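Local coordinates for protein pyruvate kinase (Toxoplasma gondii, PDB 3GG8) that probably catalyses the last step of glycolysis, transferring a phosphoryl group from phosphoenolpyruvate to ADP to yield pyruvate and ATP, at residues C[36-40]-C[448-454]; C[117-122]-C[183-188]; C[319-323]-C[353-359]. All coordinates share one frame; numbering follows the deposited sequence.

Contact 1 (C[36-40]-C[448-454])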
loop_
_atom_site.group_PDB
_atom_site.type_symbol
_atom_site.label_atom_id
_atom_site.label_comp_id
_atom_site.label_asym_id
_atom_site.label_seq_id
_atom_site.Cartn_x
_atom_site.Cartn_y
_atom_site.Cartn_z
ATOM N N HIS C 36 -15.624 18.297 -20.583
ATOM C CA HIS C 36 -14.980 16.974 -20.679
ATOM C C HIS C 36 -13.484 17.105 -21.024
ATOM O O HIS C 36 -13.067 18.068 -21.691
ATOM C CB HIS C 36 -15.677 16.114 -21.729
ATOM C CG HIS C 36 -15.512 16.629 -23.124
ATOM N ND1 HIS C 36 -16.447 17.434 -23.734
ATOM C CD2 HIS C 36 -14.505 16.483 -24.016
ATOM C CE1 HIS C 36 -16.020 17.765 -24.939
ATOM N NE2 HIS C 36 -14.849 17.196 -25.138
ATOM N N ARG C 37 -12.694 16.133 -20.571
ATOM C CA ARG C 37 -11.227 16.159 -20.699
ATOM C C ARG C 37 -10.691 15.489 -21.971
ATOM O O ARG C 37 -9.704 15.945 -22.567
ATOM C CB ARG C 37 -10.597 15.534 -19.448
ATOM C CG ARG C 37 -11.350 15.845 -18.151
ATOM C CD ARG C 37 -11.164 17.300 -17.703
ATOM N NE ARG C 37 -9.748 17.620 -17.495
ATOM C CZ ARG C 37 -9.042 17.277 -16.418
ATOM N NH1 ARG C 37 -9.622 16.611 -15.428
ATOM N NH2 ARG C 37 -7.756 17.600 -16.330
ATOM N N THR C 38 -11.349 14.414 -22.393
ATOM C CA THR C 38 -11.037 13.726 -23.657
ATOM C C THR C 38 -11.123 14.667 -24.881
ATOM O O THR C 38 -12.030 15.487 -24.969
ATOM C CB THR C 38 -11.931 12.440 -23.811
ATOM O OG1 THR C 38 -11.860 11.658 -22.599
ATOM C CG2 THR C 38 -11.484 11.584 -24.964
ATOM N N ARG C 39 -10.145 14.570 -25.786
ATOM C CA ARG C 39 -10.045 15.408 -26.989
ATOM C C ARG C 39 -10.806 14.784 -28.171
ATOM O O ARG C 39 -10.860 13.562 -28.303
ATOM C CB ARG C 39 -8.575 15.506 -27.388
ATOM C CG ARG C 39 -7.776 16.652 -26.819
ATOM C CD ARG C 39 -8.065 16.999 -25.401
ATOM N NE ARG C 39 -9.138 17.980 -25.223
ATOM C CZ ARG C 39 -9.069 19.277 -25.531
ATOM N NH1 ARG C 39 -10.107 20.054 -25.281
ATOM N NH2 ARG C 39 -7.987 19.805 -26.100
ATOM N N ILE C 40 -11.397 15.608 -29.036
ATOM C CA ILE C 40 -12.228 15.063 -30.123
ATOM C C ILE C 40 -11.622 15.382 -31.489
ATOM O O ILE C 40 -11.343 16.550 -31.797
ATOM C CB ILE C 40 -13.696 15.541 -30.032
ATOM C CG1 ILE C 40 -14.350 15.045 -28.724
ATOM C CG2 ILE C 40 -14.500 15.088 -31.246
ATOM C CD1 ILE C 40 -15.705 15.637 -28.438
ATOM N N LEU C 448 -0.757 20.194 -28.515
ATOM C CA LEU C 448 -1.385 19.926 -27.228
ATOM C C LEU C 448 -2.886 19.688 -27.321
ATOM O O LEU C 448 -3.520 19.332 -26.328
ATOM C CB LEU C 448 -1.094 21.101 -26.282
ATOM C CG LEU C 448 -0.024 21.034 -25.180
ATOM C CD1 LEU C 448 0.942 19.855 -25.247
ATOM C CD2 LEU C 448 0.711 22.359 -25.096
ATOM N N GLN C 449 -3.454 19.873 -28.507
ATOM C CA GLN C 449 -4.900 19.723 -28.699
ATOM C C GLN C 449 -5.285 18.246 -28.689
ATOM O O GLN C 449 -6.456 17.894 -28.744
ATOM C CB GLN C 449 -5.333 20.370 -30.016
ATOM C CG GLN C 449 -5.037 21.864 -30.096
ATOM C CD GLN C 449 -5.706 22.655 -28.993
ATOM O OE1 GLN C 449 -6.905 22.500 -28.729
ATOM N NE2 GLN C 449 -4.937 23.529 -28.356
ATOM N N VAL C 450 -4.261 17.411 -28.572
ATOM C CA VAL C 450 -4.365 15.965 -28.669
ATOM C C VAL C 450 -4.172 15.283 -27.280
ATOM O O VAL C 450 -4.219 14.056 -27.160
ATOM C CB VAL C 450 -3.373 15.531 -29.810
ATOM C CG1 VAL C 450 -2.339 14.587 -29.373
ATOM C CG2 VAL C 450 -4.112 15.117 -31.094
ATOM N N ILE C 451 -4.008 16.108 -26.237
ATOM C CA ILE C 451 -3.713 15.661 -24.868
ATOM C C ILE C 451 -4.976 15.764 -23.970
ATOM O O ILE C 451 -5.491 16.860 -23.754
ATOM C CB ILE C 451 -2.549 16.508 -24.209
ATOM C CG1 ILE C 451 -1.307 16.622 -25.113
ATOM C CG2 ILE C 451 -2.129 15.931 -22.849
ATOM C CD1 ILE C 451 -0.724 15.276 -25.587
ATOM N N ARG C 452 -5.460 14.625 -23.447
ATOM C CA ARG C 452 -6.588 14.628 -22.513
ATOM C C ARG C 452 -6.308 15.486 -21.271
ATOM O O ARG C 452 -5.263 15.362 -20.644
ATOM C CB ARG C 452 -6.981 13.206 -22.082
ATOM C CG ARG C 452 -8.335 13.165 -21.391
ATOM C CD ARG C 452 -8.509 12.071 -20.347
ATOM N NE ARG C 452 -8.803 10.792 -20.951
ATOM C CZ ARG C 452 -9.410 9.770 -20.351
ATOM N NH1 ARG C 452 -9.842 9.838 -19.100
ATOM N NH2 ARG C 452 -9.594 8.668 -21.036
ATOM N N GLY C 453 -7.244 16.364 -20.934
ATOM C CA GLY C 453 -7.206 17.080 -19.677
ATOM C C GLY C 453 -6.562 18.438 -19.800
ATOM O O GLY C 453 -6.547 19.211 -18.836
ATOM N N VAL C 454 -6.009 18.709 -20.979
ATOM C CA VAL C 454 -5.336 19.966 -21.270
ATOM C C VAL C 454 -6.227 20.897 -22.086
ATOM O O VAL C 454 -6.824 20.475 -23.063
ATOM C CB VAL C 454 -3.981 19.716 -22.022
ATOM C CG1 VAL C 454 -3.329 21.032 -22.480
ATOM C CG2 VAL C 454 -3.020 18.962 -21.130
HETATM O O HOH W 1 -8.934 18.934 -22.171
#

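Contact 2 (C[117-122]-C[183-188])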
loop_
_atom_site.group_PDB
_atom_site.type_symbol
_atom_site.label_atom_id
_atom_site.label_comp_id
_atom_site.label_asym_id
_atom_site.label_seq_id
_atom_site.Cartn_x
_atom_site.Cartn_y
_atom_site.Cartn_z
ATOM N N PRO C 117 -21.630 -8.372 -60.293
ATOM C CA PRO C 117 -21.119 -8.999 -59.076
ATOM C C PRO C 117 -21.241 -10.521 -59.130
ATOM O O PRO C 117 -22.091 -11.061 -59.852
ATOM C CB PRO C 117 -22.023 -8.425 -57.975
ATOM C CG PRO C 117 -22.622 -7.185 -58.575
ATOM C CD PRO C 117 -22.811 -7.538 -60.014
ATOM N N ILE C 118 -20.377 -11.198 -58.381
ATOM C CA ILE C 118 -20.324 -12.660 -58.383
ATOM C C ILE C 118 -20.632 -13.210 -56.996
ATOM O O ILE C 118 -20.205 -12.657 -55.984
ATOM C CB ILE C 118 -18.953 -13.210 -58.895
ATOM C CG1 ILE C 118 -17.787 -12.662 -58.059
ATOM C CG2 ILE C 118 -18.763 -12.866 -60.362
ATOM C CD1 ILE C 118 -16.524 -13.505 -58.112
ATOM N N THR C 119 -21.379 -14.301 -56.941
ATOM C CA THR C 119 -21.643 -14.885 -55.639
ATOM C C THR C 119 -20.926 -16.227 -55.516
ATOM O O THR C 119 -21.115 -17.122 -56.348
ATOM C CB THR C 119 -23.168 -14.965 -55.285
ATOM O OG1 THR C 119 -23.703 -16.203 -55.732
ATOM C CG2 THR C 119 -23.952 -13.823 -55.914
ATOM N N LEU C 120 -20.074 -16.338 -54.493
ATOM C CA LEU C 120 -19.365 -17.582 -54.221
ATOM C C LEU C 120 -20.043 -18.339 -53.101
ATOM O O LEU C 120 -20.551 -17.735 -52.156
ATOM C CB LEU C 120 -17.901 -17.334 -53.883
ATOM C CG LEU C 120 -17.111 -16.715 -55.030
ATOM C CD1 LEU C 120 -16.884 -15.237 -54.746
ATOM C CD2 LEU C 120 -15.801 -17.447 -55.233
ATOM N N GLN C 121 -20.048 -19.663 -53.234
ATOM C CA GLN C 121 -20.699 -20.558 -52.287
ATOM C C GLN C 121 -19.675 -21.086 -51.297
ATOM O O GLN C 121 -18.516 -21.312 -51.658
ATOM C CB GLN C 121 -21.292 -21.754 -53.041
ATOM C CG GLN C 121 -22.765 -21.982 -52.785
ATOM C CD GLN C 121 -23.609 -20.944 -53.483
ATOM O OE1 GLN C 121 -24.378 -20.220 -52.846
ATOM N NE2 GLN C 121 -23.441 -20.834 -54.799
ATOM N N GLN C 122 -20.102 -21.311 -50.057
ATOM C CA GLN C 122 -19.226 -21.917 -49.053
ATOM C C GLN C 122 -18.620 -23.224 -49.560
ATOM O O GLN C 122 -19.330 -24.085 -50.083
ATOM C CB GLN C 122 -19.968 -22.147 -47.736
ATOM C CG GLN C 122 -19.119 -22.879 -46.703
ATOM C CD GLN C 122 -19.736 -22.897 -45.330
ATOM O OE1 GLN C 122 -20.390 -21.936 -44.915
ATOM N NE2 GLN C 122 -19.520 -23.992 -44.601
ATOM N N ASN C 183 -17.326 -18.925 -46.396
ATOM C CA ASN C 183 -18.748 -18.601 -46.324
ATOM C C ASN C 183 -19.312 -18.284 -47.714
ATOM O O ASN C 183 -18.552 -18.107 -48.678
ATOM C CB ASN C 183 -18.983 -17.433 -45.357
ATOM C CG ASN C 183 -18.315 -16.145 -45.813
ATOM O OD1 ASN C 183 -18.966 -15.106 -45.942
ATOM N ND2 ASN C 183 -17.008 -16.203 -46.056
ATOM N N THR C 184 -20.642 -18.240 -47.812
ATOM C CA THR C 184 -21.344 -17.781 -49.014
ATOM C C THR C 184 -21.475 -16.246 -49.006
ATOM O O THR C 184 -21.952 -15.660 -48.033
ATOM C CB THR C 184 -22.737 -18.441 -49.122
ATOM O OG1 THR C 184 -22.584 -19.867 -49.102
ATOM C CG2 THR C 184 -23.462 -18.016 -50.411
ATOM N N ALA C 185 -21.027 -15.599 -50.078
ATOM C CA ALA C 185 -21.116 -14.137 -50.183
ATOM C C ALA C 185 -21.189 -13.627 -51.629
ATOM O O ALA C 185 -20.873 -14.346 -52.581
ATOM C CB ALA C 185 -19.964 -13.469 -49.429
ATOM N N THR C 186 -21.630 -12.383 -51.772
ATOM C CA THR C 186 -21.729 -11.718 -53.062
ATOM C C THR C 186 -20.739 -10.569 -53.070
ATOM O O THR C 186 -20.814 -9.669 -52.228
ATOM C CB THR C 186 -23.159 -11.190 -53.308
ATOM O OG1 THR C 186 -24.040 -12.299 -53.507
ATOM C CG2 THR C 186 -23.216 -10.283 -54.537
ATOM N N ILE C 187 -19.803 -10.597 -54.010
ATOM C CA ILE C 187 -18.817 -9.516 -54.081
ATOM C C ILE C 187 -18.894 -8.748 -55.403
ATOM O O ILE C 187 -19.140 -9.330 -56.461
ATOM C CB ILE C 187 -17.352 -10.007 -53.774
ATOM C CG1 ILE C 187 -16.957 -11.176 -54.689
ATOM C CG2 ILE C 187 -17.212 -10.394 -52.290
ATOM C CD1 ILE C 187 -15.460 -11.411 -54.794
ATOM N N GLY C 188 -18.708 -7.433 -55.308
ATOM C CA GLY C 188 -18.564 -6.573 -56.469
ATOM C C GLY C 188 -17.105 -6.492 -56.873
ATOM O O GLY C 188 -16.269 -7.246 -56.368
#

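Contact 3 (C[319-323]-C[353-359])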
loop_
_atom_site.group_PDB
_atom_site.type_symbol
_atom_site.label_atom_id
_atom_site.label_comp_id
_atom_site.label_asym_id
_atom_site.label_seq_id
_atom_site.Cartn_x
_atom_site.Cartn_y
_atom_site.Cartn_z
ATOM N N MET C 319 -24.762 7.232 -36.653
ATOM C CA MET C 319 -25.115 8.657 -36.680
ATOM C C MET C 319 -24.840 9.347 -38.023
ATOM O O MET C 319 -25.187 10.517 -38.218
ATOM C CB MET C 319 -24.431 9.407 -35.530
ATOM C CG MET C 319 -24.944 9.009 -34.152
ATOM S SD MET C 319 -24.306 10.127 -32.892
ATOM C CE MET C 319 -25.442 11.507 -33.031
ATOM N N ILE C 320 -24.193 8.628 -38.938
ATOM C CA ILE C 320 -24.120 9.057 -40.323
ATOM C C ILE C 320 -25.542 9.303 -40.850
ATOM O O ILE C 320 -25.757 10.184 -41.683
ATOM C CB ILE C 320 -23.372 8.025 -41.205
ATOM C CG1 ILE C 320 -21.880 8.074 -40.899
ATOM C CG2 ILE C 320 -23.626 8.304 -42.702
ATOM C CD1 ILE C 320 -21.109 6.865 -41.354
ATOM N N LYS C 321 -26.504 8.546 -40.312
ATOM C CA LYS C 321 -27.906 8.585 -40.734
ATOM C C LYS C 321 -28.920 8.868 -39.615
ATOM O O LYS C 321 -30.075 9.170 -39.888
ATOM C CB LYS C 321 -28.260 7.268 -41.451
ATOM C CG LYS C 321 -27.243 6.873 -42.558
ATOM C CD LYS C 321 -27.651 7.309 -43.979
ATOM C CE LYS C 321 -27.521 8.833 -44.259
ATOM N NZ LYS C 321 -28.856 9.553 -44.324
ATOM N N ASN C 322 -28.496 8.769 -38.361
ATOM C CA ASN C 322 -29.405 8.912 -37.220
ATOM C C ASN C 322 -28.947 9.997 -36.244
ATOM O O ASN C 322 -27.749 10.176 -36.051
ATOM C CB ASN C 322 -29.570 7.560 -36.510
ATOM C CG ASN C 322 -30.084 6.456 -37.446
ATOM O OD1 ASN C 322 -29.602 5.333 -37.411
ATOM N ND2 ASN C 322 -31.072 6.777 -38.274
ATOM N N PRO C 323 -29.898 10.761 -35.662
ATOM C CA PRO C 323 -29.541 11.842 -34.718
ATOM C C PRO C 323 -29.128 11.352 -33.322
ATOM O O PRO C 323 -28.701 12.140 -32.481
ATOM C CB PRO C 323 -30.819 12.695 -34.645
ATOM C CG PRO C 323 -31.940 11.752 -35.009
ATOM C CD PRO C 323 -31.354 10.679 -35.907
ATOM N N GLY C 353 -21.779 12.747 -42.962
ATOM C CA GLY C 353 -22.911 12.443 -42.095
ATOM C C GLY C 353 -24.047 13.425 -42.240
ATOM O O GLY C 353 -23.809 14.569 -42.637
ATOM N N GLU C 354 -25.270 13.005 -41.901
ATOM C CA GLU C 354 -26.412 13.930 -41.889
ATOM C C GLU C 354 -26.444 14.838 -40.657
ATOM O O GLU C 354 -27.138 15.854 -40.652
ATOM C CB GLU C 354 -27.745 13.184 -42.037
ATOM C CG GLU C 354 -28.076 12.693 -43.457
ATOM C CD GLU C 354 -28.106 13.809 -44.499
ATOM O OE1 GLU C 354 -28.747 14.852 -44.240
ATOM O OE2 GLU C 354 -27.483 13.642 -45.575
ATOM N N PHE C 355 -25.690 14.474 -39.618
ATOM C CA PHE C 355 -25.697 15.204 -38.350
ATOM C C PHE C 355 -24.277 15.470 -37.815
ATOM O O PHE C 355 -23.939 15.040 -36.713
ATOM C CB PHE C 355 -26.552 14.449 -37.310
ATOM C CG PHE C 355 -27.938 14.108 -37.796
ATOM C CD1 PHE C 355 -28.981 15.048 -37.706
ATOM C CD2 PHE C 355 -28.205 12.854 -38.359
ATOM C CE1 PHE C 355 -30.281 14.737 -38.166
ATOM C CE2 PHE C 355 -29.503 12.528 -38.811
ATOM C CZ PHE C 355 -30.539 13.477 -38.718
ATOM N N PRO C 356 -23.436 16.188 -38.595
ATOM C CA PRO C 356 -22.064 16.373 -38.125
ATOM C C PRO C 356 -21.946 17.052 -36.749
ATOM O O PRO C 356 -21.182 16.560 -35.916
ATOM C CB PRO C 356 -21.401 17.224 -39.223
ATOM C CG PRO C 356 -22.509 17.772 -40.053
ATOM C CD PRO C 356 -23.671 16.827 -39.903
ATOM N N VAL C 357 -22.669 18.152 -36.506
ATOM C CA VAL C 357 -22.477 18.887 -35.252
ATOM C C VAL C 357 -23.151 18.173 -34.085
ATOM O O VAL C 357 -22.571 18.093 -33.000
ATOM C CB VAL C 357 -22.789 20.438 -35.312
ATOM C CG1 VAL C 357 -23.012 20.925 -36.732
ATOM C CG2 VAL C 357 -23.940 20.814 -34.407
ATOM N N ILE C 358 -24.350 17.629 -34.327
ATOM C CA ILE C 358 -25.027 16.765 -33.365
ATOM C C ILE C 358 -24.164 15.556 -32.971
ATOM O O ILE C 358 -24.170 15.142 -31.809
ATOM C CB ILE C 358 -26.454 16.349 -33.847
ATOM C CG1 ILE C 358 -27.385 17.569 -33.808
ATOM C CG2 ILE C 358 -27.027 15.230 -32.973
ATOM C CD1 ILE C 358 -28.863 17.280 -34.067
ATOM N N THR C 359 -23.413 15.004 -33.922
ATOM C CA THR C 359 -22.523 13.896 -33.618
ATOM C C THR C 359 -21.387 14.356 -32.687
ATOM O O THR C 359 -21.017 13.634 -31.762
ATOM C CB THR C 359 -21.979 13.199 -34.895
ATOM O OG1 THR C 359 -23.072 12.868 -35.765
ATOM C CG2 THR C 359 -21.233 11.911 -34.540
HETATM O O HOH W 2 -23.636 12.536 -38.899
#

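Contact 1 (C[36-40]-C[448-454])
Arg37 and Gly453 are joined by two hydrogen bonds. Gly453 N donates to Arg37 O (3.0 Å) from above the carbonyl plane. Arg37 NH2 donates to Gly453 O over 3.2 Å, nearly straight at 174°; the donor lies in the carbonyl plane on a lone pair, and the oxygen in the guanidinium plane. Bends at chi2 (-73°) and chi3 (-59°) fold the arginine back over the glycine, bringing NE within 3.4 Å of Gly453 CA. Arg37 NH1 binds Pro431 O.

Water 1 bridges Arg37 O (3.1 Å) and Val454 O (2.8 Å).

The other contacts lack a conventional hydrogen bond. Arg452 CG lies 3.3 Å and Arg452 CA 3.4 Å from Arg37 O, the latter a CA-H...O contact. The Arg452 guanidinium turns one face to Thr38 OG1; its NH2 is held by Val337 O and Thr341 O, the Thr38 hydroxyl by Glu371. Arg39 CD lies against Ile451 O, and Val454 O stands above one Arg39 guanidinium face, poorly angled for bonding.

Residues 36-40 enter barrel strand 39-43, between strands 62-68 and 343-346 and against helix 356-371, whose Cys367 and Met363 touch Thr38 and Ile40; residues 448-454 link helix 442-447 to edge strand 454-458, beside helix 421-427.

Contact 2 (C[117-122]-C[183-188])
A two-stranded antiparallel sheet joins Ile118 to Ile187 and Leu120 to Ala185, in the small beta domain that pyruvate kinases insert after the third strand of their barrel. The axes of strands 118-120 and 185-187 approach to 4.7 Å with their directions 151° apart, antiparallel with some twist. Each of the two hydrogen-bonded pairs closes with a double link. Ile118 N reaches Ile187 O at 3.0 Å, and the reverse bond, Ile187 N to Ile118 O, is 2.9 Å long. Leu120 N to Ala185 O measures 2.9 Å, and Ala185 N returns to Leu120 O. Thr119 and Thr186 form the non-hydrogen-bonded pair between them. Past the strand, pairing passes to a side chain: Gln122 N donates to Thr184 OG1 at 3.0 Å.

The two faces differ in character. On one, Ile118 and Ile187 run alongside each other, with their CG1 atoms 3.8 Å apart. Both have CG1 tucked between the N and C branches of the backbone (chi1 57° and 55°), which aligns these branches. Leu120 CD1 crosses over to Ile187 CG1 at 4.1 Å. The other face carries the exposed Thr119 and Thr186.

Asn183 also packs on Arg324 of the second subunit. An antiparallel pair whose Ile118, Leu120, Ala185 and Ile187 face packs on Leu112, Ala161 and Leu165, leaving its threonine face exposed, is consistent with the B domain of pyruvate kinases.

Contact 3 (C[319-323]-C[353-359])
This is a loop packing against the N-terminus of a helix in the (beta/alpha)8 barrel: Ile320, Met319 and Pro323, on the loop that follows strand 309-312, meet Glu354, Phe355 and Thr359 at the beginning of helix 356-371. The backbone is tied directly once: Glu354 N donates to Ile320 O at 2.9 Å, with an N-H...O angle of 164°.

Water 2 supplies an indirect link. It donates to Met319 O at 2.6 Å and to Thr359 OG1, and accepts from Phe355 N at 2.9 Å, joining the loop carbonyl to the N-cap residue and to the first turn of the helix. Within that turn, Phe355 O accepts from both Thr359 N and Thr359 OG1; the hydroxyl bond is modelled short, so how firmly it holds the threonine side chain is doubtful.

The Phe355 ring supplies a broad apolar surface. Pro323 lies over one of its faces: CB stands 4.1 Å from the ring centroid and only 10° from the ring normal, a CH-pi contact. At the ring edge, near its plane, sit Met319 O and Lys321 O, the latter 3.6 Å from Phe355 CE2. With CG beside the backbone N (chi1 -52°), the phenyl swings away from its own carbonyl and toward the loop.

Deeper in, Met319 and Thr359 meet tip to tip. The thioether SD of Met319 lies 3.9 Å from Thr359 CG2, while Met319 CE, carried round by the bend at chi3, touches Ile358 CG2 at 4.0 Å. Farther out, Lys321 NZ and Glu354 OE2 are too far apart for a salt bridge, so any attraction between them is probably modest.

The direct bond and the shared water tie the loop to the helix N-terminus while Pro323 packs on Phe355, so the loop's position probably depends on both.

The three contacts lie in three different parts of the subunit. Contact 1 joins the barrel, at the start of its first strand, to the C-terminal alpha/beta domain, whereas contact 3 lies beyond the C-terminal ends of the last two barrel strands. Their centres are 22 Å apart and their nearest atoms about 7 Å, with helix 356-371 common to both: it starts in contact 3 and packs on residues 36-40 farther along. Contact 2 belongs to the inserted beta domain, its centre 44 Å from that of contact 1 and 32 Å from that of contact 3. In this family the active site lies between that domain and the C-terminal ends of the barrel strands, the barrel end on which contact 3 sits.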